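Local coordinates for intracellular protein transport protein USO1 (Saccharomyces cerevisiae S288c, PDB 6LSU), which tethers transport vesicles and is required for protein transport from the endoplasmic reticulum to the Golgi complex, at residues 263-268 and 314-319; 285-290 and 342-347; 331-336 and 370-375; 406-411 and 425-430; 432-435 and 440-443. One frame throughout, in Å; residues are numbered along the deposited sequence.

Interaction 1. Residues 263-268 and 314-319; sequences ILKYNT and VSLTVE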
# COMPACT_ATOMS: atom_id res chain seq x y z
N ILE A 263 -15.07 7.04 4.83
CA ILE A 263 -15.76 8.32 4.48
C ILE A 263 -14.97 9.09 3.40
O ILE A 263 -15.64 9.94 2.72
CB ILE A 263 -15.96 9.17 5.76
CG1 ILE A 263 -16.89 8.51 6.76
CG2 ILE A 263 -16.42 10.58 5.42
CD1 ILE A 263 -16.68 9.00 8.17
N LEU A 264 -13.64 8.88 3.27
CA LEU A 264 -12.74 9.64 2.33
C LEU A 264 -12.45 8.88 1.04
O LEU A 264 -12.29 9.51 -0.00
CB LEU A 264 -11.41 10.00 3.01
CG LEU A 264 -11.52 10.84 4.28
CD1 LEU A 264 -10.17 11.23 4.79
CD2 LEU A 264 -12.35 12.08 4.02
N LYS A 265 -12.36 7.55 1.09
CA LYS A 265 -11.99 6.72 -0.08
C LYS A 265 -12.88 7.15 -1.24
O LYS A 265 -14.10 7.06 -1.11
CB LYS A 265 -12.12 5.22 0.22
CG LYS A 265 -11.13 4.33 -0.54
CD LYS A 265 -9.99 3.83 0.33
CE LYS A 265 -8.84 3.14 -0.39
NZ LYS A 265 -7.78 2.73 0.57
N TYR A 266 -12.28 7.68 -2.30
CA TYR A 266 -12.92 7.94 -3.62
C TYR A 266 -13.85 9.15 -3.59
O TYR A 266 -14.61 9.39 -4.57
CB TYR A 266 -13.71 6.71 -4.07
CG TYR A 266 -12.90 5.45 -4.12
CD1 TYR A 266 -11.61 5.44 -4.65
CD2 TYR A 266 -13.41 4.24 -3.65
CE1 TYR A 266 -10.85 4.28 -4.71
CE2 TYR A 266 -12.67 3.07 -3.70
CZ TYR A 266 -11.39 3.09 -4.23
OH TYR A 266 -10.65 1.94 -4.27
N ASN A 267 -13.78 9.94 -2.52
CA ASN A 267 -14.69 11.07 -2.29
C ASN A 267 -13.84 12.33 -2.15
O ASN A 267 -13.53 12.72 -0.98
CB ASN A 267 -15.57 10.76 -1.08
CG ASN A 267 -16.89 11.51 -1.10
OD1 ASN A 267 -16.92 12.72 -1.29
ND2 ASN A 267 -17.98 10.78 -0.89
N THR A 268 -13.47 12.93 -3.29
CA THR A 268 -12.53 14.09 -3.37
C THR A 268 -13.14 15.21 -2.53
O THR A 268 -12.43 15.79 -1.67
CB THR A 268 -12.21 14.43 -4.83
OG1 THR A 268 -13.39 14.33 -5.61
CG2 THR A 268 -11.22 13.46 -5.46
N VAL A 314 -3.73 9.83 4.94
CA VAL A 314 -2.93 10.85 4.20
C VAL A 314 -2.86 10.49 2.71
O VAL A 314 -3.17 11.38 1.88
CB VAL A 314 -1.53 11.05 4.78
CG1 VAL A 314 -0.79 12.12 4.03
CG2 VAL A 314 -1.58 11.40 6.27
N SER A 315 -2.58 9.22 2.37
CA SER A 315 -2.37 8.78 0.96
C SER A 315 -3.63 9.00 0.12
O SER A 315 -3.47 9.54 -0.95
CB SER A 315 -1.93 7.36 0.83
OG SER A 315 -0.53 7.25 0.89
N LEU A 316 -4.80 8.59 0.60
CA LEU A 316 -6.13 8.81 -0.06
C LEU A 316 -6.29 10.21 -0.63
O LEU A 316 -6.75 10.31 -1.79
CB LEU A 316 -7.24 8.57 0.98
CG LEU A 316 -7.32 7.12 1.42
CD1 LEU A 316 -8.46 6.91 2.40
CD2 LEU A 316 -7.45 6.23 0.19
N THR A 317 -5.96 11.25 0.14
CA THR A 317 -6.22 12.66 -0.23
C THR A 317 -5.34 13.05 -1.41
O THR A 317 -5.72 14.01 -2.08
CB THR A 317 -6.05 13.65 0.94
OG1 THR A 317 -4.68 14.04 1.11
CG2 THR A 317 -6.62 13.10 2.21
N VAL A 318 -4.26 12.31 -1.69
CA VAL A 318 -3.22 12.67 -2.72
C VAL A 318 -3.03 11.50 -3.67
O VAL A 318 -1.86 11.26 -4.17
CB VAL A 318 -1.89 13.08 -2.05
CG1 VAL A 318 -2.03 14.32 -1.22
CG2 VAL A 318 -1.32 11.97 -1.20
N GLU A 319 -4.11 10.76 -3.95
CA GLU A 319 -4.10 9.70 -4.99
C GLU A 319 -3.75 10.36 -6.33
O GLU A 319 -4.42 11.28 -6.78
CB GLU A 319 -5.46 8.97 -4.99
CG GLU A 319 -5.68 7.98 -6.14
CD GLU A 319 -7.06 7.34 -6.23
OE1 GLU A 319 -7.30 6.60 -7.21
OE2 GLU A 319 -7.92 7.58 -5.34
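Lys265 lays its side chain across the end of Leu316, the two side chains crossing at about a right angle. Lys265 CE comes to 3.4 Å from Leu316 CD2, and Lys265 CD and NZ also pass alongside this methyl, NZ meeting no polar partner in this contact. The other methyl of the same leucine is shared: Leu316 CD1 is 4.3 Å from Leu264 CB. With CG anti to its carbonyl carbon (chi1 -67°), Leu316 reaches from helix 301-317 into the corner formed by Leu264 and Lys265. Farther out, Glu319 OE2 approaches the edge of the Tyr266 ring near its plane, 4.3 Å from Tyr266 CD1. Lys265 CG sits over the centre of one face of that ring. Behind these side chains, a type II beta turn from Leu264 to Asn267 is closed by Asn267 N to Leu264 O at 3.0 Å. Asn267 then N-caps helix 268-276 through its bond to Asn270 N, while Gln225 binds the carbonyl of Lys265. The contact thus joins the turn after helix 251-264 to the end of helix 301-317 within an armadillo array. No hydrogen bond crosses it, so its cohesion is chiefly apolar, with polar groups securing the turn.

Interaction 2. Residues 285-290 and 342-347; sequences HLLSEP and LRLAFF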
# COMPACT_ATOMS: atom_id res chain seq x y z
N HIS A 285 -0.79 15.09 14.75
CA HIS A 285 -0.51 14.93 16.21
C HIS A 285 -0.47 13.42 16.55
O HIS A 285 0.40 12.98 17.39
CB HIS A 285 -1.54 15.70 17.03
CG HIS A 285 -1.44 15.33 18.46
ND1 HIS A 285 -0.41 15.83 19.25
CD2 HIS A 285 -2.16 14.48 19.24
CE1 HIS A 285 -0.51 15.32 20.46
NE2 HIS A 285 -1.59 14.50 20.49
N LEU A 286 -1.42 12.67 15.95
CA LEU A 286 -1.59 11.20 16.09
C LEU A 286 -0.42 10.44 15.42
O LEU A 286 0.11 9.57 16.06
CB LEU A 286 -2.91 10.82 15.43
CG LEU A 286 -3.22 9.33 15.38
CD1 LEU A 286 -3.45 8.84 16.81
CD2 LEU A 286 -4.41 9.03 14.50
N LEU A 287 -0.03 10.83 14.20
CA LEU A 287 1.13 10.27 13.49
C LEU A 287 2.42 10.55 14.28
O LEU A 287 3.36 9.75 14.25
CB LEU A 287 1.20 10.87 12.09
CG LEU A 287 0.19 10.33 11.09
CD1 LEU A 287 0.29 11.06 9.75
CD2 LEU A 287 0.45 8.85 10.89
N SER A 288 2.46 11.63 15.03
CA SER A 288 3.73 12.07 15.66
C SER A 288 3.88 11.39 17.02
O SER A 288 5.00 11.40 17.56
CB SER A 288 3.83 13.58 15.76
OG SER A 288 3.34 14.02 17.02
N GLU A 289 2.87 10.68 17.49
CA GLU A 289 2.93 9.98 18.79
C GLU A 289 4.17 9.11 18.98
O GLU A 289 4.79 9.14 20.04
CB GLU A 289 1.67 9.16 19.00
CG GLU A 289 0.74 9.84 19.97
CD GLU A 289 -0.70 9.38 19.83
OE1 GLU A 289 -1.64 10.30 19.77
OE2 GLU A 289 -0.88 8.13 19.79
N PRO A 290 4.59 8.26 18.04
CA PRO A 290 5.72 7.38 18.31
C PRO A 290 7.08 8.08 18.54
O PRO A 290 7.95 7.42 18.99
CB PRO A 290 5.84 6.55 17.04
CG PRO A 290 4.51 6.71 16.36
CD PRO A 290 4.07 8.11 16.68
N LEU A 342 8.12 11.61 7.40
CA LEU A 342 9.56 11.37 7.12
C LEU A 342 10.28 11.06 8.41
O LEU A 342 11.20 10.27 8.33
CB LEU A 342 10.22 12.60 6.49
CG LEU A 342 9.83 12.90 5.05
CD1 LEU A 342 10.50 14.20 4.59
CD2 LEU A 342 10.21 11.75 4.15
N ARG A 343 9.85 11.62 9.55
CA ARG A 343 10.36 11.15 10.87
C ARG A 343 10.01 9.68 11.06
O ARG A 343 10.88 8.97 11.55
CB ARG A 343 9.84 12.00 12.03
CG ARG A 343 10.64 13.28 12.20
CD ARG A 343 10.18 14.06 13.44
NE ARG A 343 10.34 15.48 13.17
CZ ARG A 343 9.36 16.38 13.10
NH1 ARG A 343 8.11 16.04 13.35
NH2 ARG A 343 9.65 17.63 12.79
N LEU A 344 8.78 9.26 10.75
CA LEU A 344 8.36 7.85 10.90
C LEU A 344 9.21 6.96 9.96
O LEU A 344 9.51 5.82 10.35
CB LEU A 344 6.86 7.72 10.60
CG LEU A 344 5.92 8.33 11.64
CD1 LEU A 344 4.49 8.24 11.17
CD2 LEU A 344 6.02 7.66 13.00
N ALA A 345 9.54 7.47 8.77
CA ALA A 345 10.34 6.70 7.79
C ALA A 345 11.75 6.44 8.39
O ALA A 345 12.20 5.34 8.27
CB ALA A 345 10.37 7.40 6.43
N PHE A 346 12.36 7.39 9.10
CA PHE A 346 13.83 7.44 9.40
C PHE A 346 14.14 7.16 10.87
O PHE A 346 15.24 6.80 11.20
CB PHE A 346 14.47 8.76 8.97
CG PHE A 346 14.31 9.02 7.49
CD1 PHE A 346 14.66 8.06 6.56
CD2 PHE A 346 13.81 10.23 7.02
CE1 PHE A 346 14.49 8.28 5.20
CE2 PHE A 346 13.64 10.44 5.66
CZ PHE A 346 13.94 9.44 4.75
N PHE A 347 13.19 7.30 11.76
CA PHE A 347 13.45 7.19 13.21
C PHE A 347 13.86 5.75 13.46
O PHE A 347 13.36 4.81 12.74
CB PHE A 347 12.17 7.56 13.95
CG PHE A 347 12.23 7.68 15.45
CD1 PHE A 347 12.97 8.68 16.07
CD2 PHE A 347 11.43 6.87 16.26
CE1 PHE A 347 12.98 8.81 17.46
CE2 PHE A 347 11.44 6.99 17.64
CZ PHE A 347 12.20 7.96 18.24
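Leu344 packs against both Leu287 and Pro290, joining the ends of two helices in consecutive armadillo repeats, ARM 5 and ARM 6. From CB, the side chain heads toward segment 285-290; CG is anti to the carbonyl carbon (chi1 -71°), which sends both methyls to the end of helix 280-287. Leu344 CG already lies 3.9 Å from the carbonyl oxygen Leu287 O. Beyond it the branch straddles that oxygen, Leu344 CD1 and Leu344 CD2 each standing 3.6 Å from Leu287 O. The first methyl also meets the leucine side chain, Leu344 CD1 to Leu287 CD2 being 4.1 Å. The second turns to the proline, where Leu344 CD2 is 3.8 Å from Pro290 CG. In both pairs the side chains cross at about a right angle. Ile307 of helix 301-317 touches Leu287, Pro290 and Leu344 alike, and Ala358 of helix 354-366 adds to the packing round Leu344, so that the leucine is buried among four helices. The next contact comes where the chain leaves helix 337-346. Here Phe347, held at its backbone by a bond from Phe347 N to Arg343 O, swings its ring back so that Phe347 CE2 lies 3.8 Å from Pro290 O, in an oblique approach.

Interaction 3. Residues 331-336 and 370-375; sequences ALLDSS and EHAQLE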
# COMPACT_ATOMS: atom_id res chain seq x y z
N ALA A 331 -1.94 21.57 0.39
CA ALA A 331 -2.57 21.58 1.72
C ALA A 331 -1.69 20.80 2.72
O ALA A 331 -1.37 21.34 3.80
CB ALA A 331 -3.98 21.04 1.65
N LEU A 332 -1.30 19.56 2.39
CA LEU A 332 -0.51 18.72 3.35
C LEU A 332 0.86 19.34 3.63
O LEU A 332 1.42 19.09 4.74
CB LEU A 332 -0.37 17.30 2.79
CG LEU A 332 -1.63 16.47 2.81
CD1 LEU A 332 -1.53 15.35 1.80
CD2 LEU A 332 -1.92 15.95 4.20
N LEU A 333 1.40 20.10 2.67
CA LEU A 333 2.74 20.71 2.78
C LEU A 333 2.66 21.90 3.74
O LEU A 333 3.65 22.12 4.48
CB LEU A 333 3.24 21.13 1.40
CG LEU A 333 4.24 20.17 0.77
CD1 LEU A 333 4.83 20.84 -0.45
CD2 LEU A 333 5.35 19.79 1.74
N ASP A 334 1.50 22.55 3.79
CA ASP A 334 1.20 23.71 4.67
C ASP A 334 0.86 23.24 6.09
O ASP A 334 0.23 24.02 6.83
CB ASP A 334 0.04 24.55 4.12
CG ASP A 334 -0.04 25.94 4.74
OD1 ASP A 334 0.93 26.32 5.45
OD2 ASP A 334 -1.06 26.63 4.50
N SER A 335 1.25 22.03 6.48
CA SER A 335 1.14 21.52 7.87
C SER A 335 2.45 20.83 8.26
O SER A 335 3.43 21.01 7.52
CB SER A 335 -0.06 20.62 8.03
OG SER A 335 0.13 19.36 7.40
N SER A 336 2.47 20.09 9.36
CA SER A 336 3.66 19.30 9.77
C SER A 336 3.65 17.88 9.17
O SER A 336 4.59 17.12 9.45
CB SER A 336 3.82 19.30 11.28
OG SER A 336 2.58 19.07 11.95
N GLU A 370 6.41 20.62 -8.08
CA GLU A 370 7.59 21.49 -7.89
C GLU A 370 7.68 21.92 -6.41
O GLU A 370 8.70 21.73 -5.77
CB GLU A 370 7.46 22.73 -8.78
CG GLU A 370 8.14 22.67 -10.14
CD GLU A 370 8.73 24.01 -10.55
OE1 GLU A 370 8.59 24.40 -11.75
OE2 GLU A 370 9.30 24.68 -9.65
N HIS A 371 6.61 22.52 -5.89
CA HIS A 371 6.60 23.15 -4.55
C HIS A 371 6.92 22.07 -3.48
O HIS A 371 7.78 22.32 -2.57
CB HIS A 371 5.24 23.83 -4.27
CG HIS A 371 5.23 24.41 -2.91
ND1 HIS A 371 4.33 24.10 -1.97
CD2 HIS A 371 6.17 25.13 -2.29
CE1 HIS A 371 4.69 24.62 -0.82
NE2 HIS A 371 5.81 25.26 -1.00
N ALA A 372 6.26 20.91 -3.57
CA ALA A 372 6.55 19.75 -2.68
C ALA A 372 8.00 19.27 -2.87
O ALA A 372 8.72 19.20 -1.88
CB ALA A 372 5.52 18.64 -2.85
N GLN A 373 8.45 19.09 -4.09
CA GLN A 373 9.84 18.68 -4.42
C GLN A 373 10.88 19.72 -3.97
O GLN A 373 11.94 19.33 -3.37
CB GLN A 373 9.94 18.44 -5.92
CG GLN A 373 9.08 17.25 -6.33
CD GLN A 373 8.83 17.19 -7.81
OE1 GLN A 373 9.03 18.16 -8.52
NE2 GLN A 373 8.45 16.03 -8.31
N LEU A 374 10.65 21.01 -4.28
CA LEU A 374 11.63 22.03 -3.84
C LEU A 374 11.63 22.15 -2.30
O LEU A 374 12.67 22.37 -1.73
CB LEU A 374 11.36 23.33 -4.57
CG LEU A 374 11.75 23.28 -6.05
CD1 LEU A 374 11.22 24.48 -6.77
CD2 LEU A 374 13.24 23.21 -6.21
N GLU A 375 10.53 21.86 -1.61
CA GLU A 375 10.55 21.95 -0.13
C GLU A 375 11.31 20.75 0.42
O GLU A 375 12.16 20.92 1.35
CB GLU A 375 9.12 22.08 0.37
CG GLU A 375 8.65 23.51 0.28
CD GLU A 375 9.34 24.42 1.28
OE1 GLU A 375 10.23 25.24 0.87
OE2 GLU A 375 9.01 24.30 2.47
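Apolar packing carries this contact, through one methyl group: Leu333 CD1 reaches from the end of helix 325-333 in ARM 6 to Ala372 and His371 on helix 370-376 in ARM 7. It lies beside the methyl of Ala372, and farther back Leu333 CG is 4.1 Å from Ala372 CB. The model brings Leu333 CD1 doubtfully close to the Ala372 backbone, so the precise fit of this methyl is uncertain. The second kind of contact is methyl against heteroaromatic ring. His371, its CG anti to the backbone N (chi1 178°), turns its imidazole so that His371 ND1 lies 3.6 Å from Leu333 CD1, in an oblique approach. Replacing Leu333 by an alanine would probably open a gap beside Ala372 and remove an apolar neighbour of the His371 ring. No hydrogen bond crosses between the segments. Ser335 OG gives its proton to Leu332 O at 3.0 Å, from above the carbonyl plane, and Ser335 OG in turn accepts from Val337 N, capping the start of helix 337-346. Among the armadillo helices, Leu332 packs onto helices 280-287 and 301-317, while Gln373, pointing away from Leu333, binds the carbonyls of Ala433 and Met436 at and just past the end of helix 421-435.

Interaction 4. Residues 406-411 and 425-430; sequences SILINW and VACSRL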
# COMPACT_ATOMS: atom_id res chain seq x y z
N SER A 406 20.06 12.45 0.71
CA SER A 406 21.26 11.64 1.08
C SER A 406 20.85 10.35 1.82
O SER A 406 21.26 9.26 1.34
CB SER A 406 22.23 12.49 1.90
OG SER A 406 22.77 13.50 1.05
N ILE A 407 20.03 10.41 2.87
CA ILE A 407 19.59 9.18 3.62
C ILE A 407 18.88 8.22 2.66
O ILE A 407 19.03 7.07 2.77
CB ILE A 407 18.69 9.50 4.81
CG1 ILE A 407 19.34 10.52 5.74
CG2 ILE A 407 18.34 8.22 5.58
CD1 ILE A 407 18.56 10.72 6.96
N LEU A 408 18.06 8.70 1.75
CA LEU A 408 17.33 7.82 0.83
C LEU A 408 18.35 7.02 0.02
O LEU A 408 18.25 5.83 -0.06
CB LEU A 408 16.40 8.65 -0.06
CG LEU A 408 15.19 9.22 0.66
CD1 LEU A 408 14.35 10.03 -0.31
CD2 LEU A 408 14.30 8.14 1.26
N ILE A 409 19.31 7.72 -0.56
CA ILE A 409 20.32 7.13 -1.48
C ILE A 409 21.16 6.16 -0.68
O ILE A 409 21.41 5.06 -1.14
CB ILE A 409 21.15 8.23 -2.13
CG1 ILE A 409 20.25 9.03 -3.09
CG2 ILE A 409 22.33 7.60 -2.84
CD1 ILE A 409 20.91 10.26 -3.70
N ASN A 410 21.47 6.53 0.54
CA ASN A 410 22.28 5.67 1.40
C ASN A 410 21.48 4.41 1.71
O ASN A 410 22.05 3.31 1.65
CB ASN A 410 22.67 6.46 2.64
CG ASN A 410 23.39 5.55 3.57
OD1 ASN A 410 22.76 4.90 4.40
ND2 ASN A 410 24.67 5.43 3.31
N TRP A 411 20.23 4.54 2.08
CA TRP A 411 19.41 3.39 2.53
C TRP A 411 19.18 2.49 1.34
O TRP A 411 19.43 1.26 1.47
CB TRP A 411 18.08 3.83 3.13
CG TRP A 411 18.22 4.19 4.57
CD1 TRP A 411 19.35 4.55 5.22
CD2 TRP A 411 17.16 4.28 5.53
NE1 TRP A 411 19.07 4.85 6.53
CE2 TRP A 411 17.74 4.66 6.75
CE3 TRP A 411 15.79 4.04 5.47
CZ2 TRP A 411 16.98 4.85 7.89
CZ3 TRP A 411 15.05 4.20 6.61
CH2 TRP A 411 15.64 4.60 7.80
N VAL A 425 13.07 -0.44 -1.62
CA VAL A 425 12.39 -0.09 -2.91
C VAL A 425 11.48 1.12 -2.67
O VAL A 425 11.47 1.99 -3.51
CB VAL A 425 11.70 -1.27 -3.60
CG1 VAL A 425 11.92 -2.56 -2.85
CG2 VAL A 425 10.27 -1.03 -3.94
N ALA A 426 10.91 1.27 -1.48
CA ALA A 426 10.16 2.47 -1.07
C ALA A 426 11.08 3.71 -1.21
O ALA A 426 10.60 4.78 -1.76
CB ALA A 426 9.66 2.26 0.34
N CYS A 427 12.34 3.59 -0.72
CA CYS A 427 13.34 4.69 -0.88
C CYS A 427 13.46 5.05 -2.37
O CYS A 427 13.42 6.23 -2.75
CB CYS A 427 14.68 4.27 -0.30
SG CYS A 427 14.70 4.40 1.51
N SER A 428 13.55 4.05 -3.22
CA SER A 428 13.70 4.23 -4.68
C SER A 428 12.45 4.95 -5.22
O SER A 428 12.59 5.85 -5.97
CB SER A 428 13.91 2.89 -5.35
OG SER A 428 13.66 2.94 -6.74
N ARG A 429 11.27 4.54 -4.82
CA ARG A 429 10.00 5.14 -5.28
C ARG A 429 9.86 6.60 -4.77
O ARG A 429 9.36 7.42 -5.56
CB ARG A 429 8.84 4.27 -4.80
CG ARG A 429 8.89 2.87 -5.40
CD ARG A 429 8.09 2.72 -6.68
NE ARG A 429 6.72 2.92 -6.26
CZ ARG A 429 5.86 1.96 -5.92
NH1 ARG A 429 6.20 0.68 -6.03
NH2 ARG A 429 4.65 2.30 -5.50
N LEU A 430 10.35 6.92 -3.57
CA LEU A 430 10.25 8.28 -3.01
C LEU A 430 11.18 9.20 -3.79
O LEU A 430 10.70 10.26 -4.23
CB LEU A 430 10.59 8.28 -1.51
CG LEU A 430 10.64 9.64 -0.84
CD1 LEU A 430 9.44 10.50 -1.18
CD2 LEU A 430 10.77 9.49 0.65
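Leu408 projects from helix 404-414 against Cys427 and Leu430 of helix 421-435, and its two methyls divide the work. Leu408 CD1 meets Leu430 CD2 at 3.7 Å, the two leucines crossing at about a right angle, while Leu408 CD2 lies 3.8 Å from Cys427 SG. Leu430 CG is anti to its backbone N (chi1 175°), which carries its branch to Leu408. The backbones are nearest at this point, with Leu408 CA and Cys427 CA 5.4 Å apart. Leu359 of helix 354-366 touches both leucines, adding a third helix. Both segments belong to ARM 7 and form a roughly antiparallel helix pair of the armadillo solenoid: the local axes approach to 8.8 Å and their directions differ by 139°. One turn after Leu408, Trp411 also reaches the sulfur, roughly at right angles to Leu408 CD2. Trp411 CB is 3.8 Å from Cys427 SG, and the sulfur stands obliquely to the indole, 5.4 Å from the centroid of the six-membered ring, a cysteine sulfur-aromatic contact. The indole is steadied from its own helix, with Ile407 CG2 over one face, offset toward the rim, and Asn410 OD1 in plane at the edge. Phe346 of helix 337-346 packs edge-to-face with Trp411.

Interaction 5. Residues 432-435 and 440-443; sequences KAYF and DLQR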
# COMPACT_ATOMS: atom_id res chain seq x y z
N LYS A 432 12.08 8.74 -6.81
CA LYS A 432 11.53 8.96 -8.18
C LYS A 432 10.38 9.99 -8.08
O LYS A 432 10.17 10.70 -9.03
CB LYS A 432 11.11 7.63 -8.78
CG LYS A 432 12.26 6.69 -9.08
CD LYS A 432 11.75 5.51 -9.85
CE LYS A 432 12.64 4.31 -9.81
NZ LYS A 432 11.99 3.22 -10.56
N ALA A 433 9.66 10.02 -6.95
CA ALA A 433 8.53 10.94 -6.73
C ALA A 433 9.13 12.36 -6.61
O ALA A 433 8.66 13.37 -7.25
CB ALA A 433 7.79 10.54 -5.48
N TYR A 434 10.25 12.43 -5.93
CA TYR A 434 10.99 13.69 -5.77
C TYR A 434 11.47 14.27 -7.10
O TYR A 434 11.42 15.51 -7.35
CB TYR A 434 12.14 13.40 -4.86
CG TYR A 434 13.17 14.48 -4.78
CD1 TYR A 434 12.88 15.67 -4.15
CD2 TYR A 434 14.47 14.25 -5.21
CE1 TYR A 434 13.86 16.63 -3.96
CE2 TYR A 434 15.46 15.20 -5.02
CZ TYR A 434 15.15 16.40 -4.40
OH TYR A 434 16.07 17.37 -4.23
N PHE A 435 11.95 13.44 -8.00
CA PHE A 435 12.52 13.96 -9.26
C PHE A 435 11.42 14.03 -10.29
O PHE A 435 11.65 14.72 -11.32
CB PHE A 435 13.62 13.05 -9.82
CG PHE A 435 14.90 13.09 -9.04
CD1 PHE A 435 15.59 14.26 -8.87
CD2 PHE A 435 15.43 11.93 -8.50
CE1 PHE A 435 16.76 14.30 -8.10
CE2 PHE A 435 16.58 11.96 -7.72
CZ PHE A 435 17.24 13.14 -7.53
N ASP A 440 15.02 20.39 -13.84
CA ASP A 440 16.05 21.23 -13.15
C ASP A 440 16.57 20.43 -11.95
O ASP A 440 17.81 20.39 -11.69
CB ASP A 440 15.49 22.60 -12.75
CG ASP A 440 14.89 23.40 -13.91
OD1 ASP A 440 15.37 23.23 -15.07
OD2 ASP A 440 13.91 24.19 -13.65
N LEU A 441 15.68 19.77 -11.22
CA LEU A 441 16.11 19.11 -9.97
C LEU A 441 16.91 17.84 -10.32
O LEU A 441 17.82 17.40 -9.57
CB LEU A 441 14.85 18.80 -9.17
CG LEU A 441 15.05 18.69 -7.67
CD1 LEU A 441 15.77 19.90 -7.10
CD2 LEU A 441 13.69 18.53 -7.01
N GLN A 442 16.56 17.25 -11.46
CA GLN A 442 17.28 16.08 -12.01
C GLN A 442 18.69 16.53 -12.42
O GLN A 442 19.68 16.02 -11.82
CB GLN A 442 16.49 15.49 -13.16
CG GLN A 442 15.45 14.51 -12.69
CD GLN A 442 14.52 14.11 -13.80
OE1 GLN A 442 14.96 13.84 -14.92
NE2 GLN A 442 13.22 14.09 -13.52
N ARG A 443 18.79 17.53 -13.30
CA ARG A 443 20.10 18.11 -13.69
C ARG A 443 20.95 18.53 -12.45
O ARG A 443 22.15 18.16 -12.43
CB ARG A 443 19.84 19.28 -14.64
CG ARG A 443 21.10 19.92 -15.19
CD ARG A 443 20.77 21.00 -16.22
NE ARG A 443 21.86 21.96 -16.37
CZ ARG A 443 22.18 22.92 -15.48
NH1 ARG A 443 21.49 23.06 -14.36
NH2 ARG A 443 23.19 23.73 -15.73
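Leu441 sets its branch against the ring of Tyr434 while its neighbour Gln442 binds the C-terminal end of helix 421-435, which carries Tyr434. Tyr434 has CG anti to the backbone N (chi1 169°), which carries its ring toward helix 439-459 although its CB does not point there. Leu441 CD2 stands over one face of this ring, 4.0 Å from its centroid and 28° off the normal, a CH-pi contact whose nearest atom is Tyr434 CE1 at 3.6 Å. The other methyl, Leu441 CD1, reaches past the ring to Tyr434 OH at 3.8 Å.

Phe435 differs, with CG anti to the carbonyl carbon (chi1 -72°), and its ring turns an edge to the backbone: Phe435 CE1 is 3.6 Å from Leu441 O, near the ring plane. Tyr434 CD2 sits over the centre of one face of the Phe435 ring. Gln442 runs its extended chain past Phe435, with Gln442 CG 3.7 Å from Phe435 CB, and its amide donates from Gln442 NE2 to Phe435 O at 2.8 Å. The acceptor lies in the amide plane, whereas the donor stands well above the carbonyl plane. A leucine in place of Gln442 would probably leave Phe435 O without this donor at the helix end. Phe527 of helix 514-528 packs edge-to-face on Phe435 and also touches Gln442. A short turn between two consecutive helices, 421-435 and 439-459, sealed by aromatic packing and one side-chain-to-backbone bond, thus links ARM 7 to ARM 8 in the armadillo solenoid of the globular head.

The five contacts belong to the globular head and follow its helical array along the chain, though interactions 1 and 2 alternate in sequence, as do 2 and 3. Interaction 1 touches interaction 2 through Val314 and Leu287 and interaction 3 through packing on Leu332, since helix 301-317 lies next to helices 280-287 and 325-333. Interaction 2 meets interaction 4, centres about 17 Å apart, where Phe346 packs on Trp411 and Leu408. Interactions 4 and 5 share helix 421-435, with centres about 13 Å apart, and Gln373 ties interaction 3 to interaction 5. Together the contacts link neighbouring helices from the end of ARM 4 to ARM 8, as expected of a continuous solenoid.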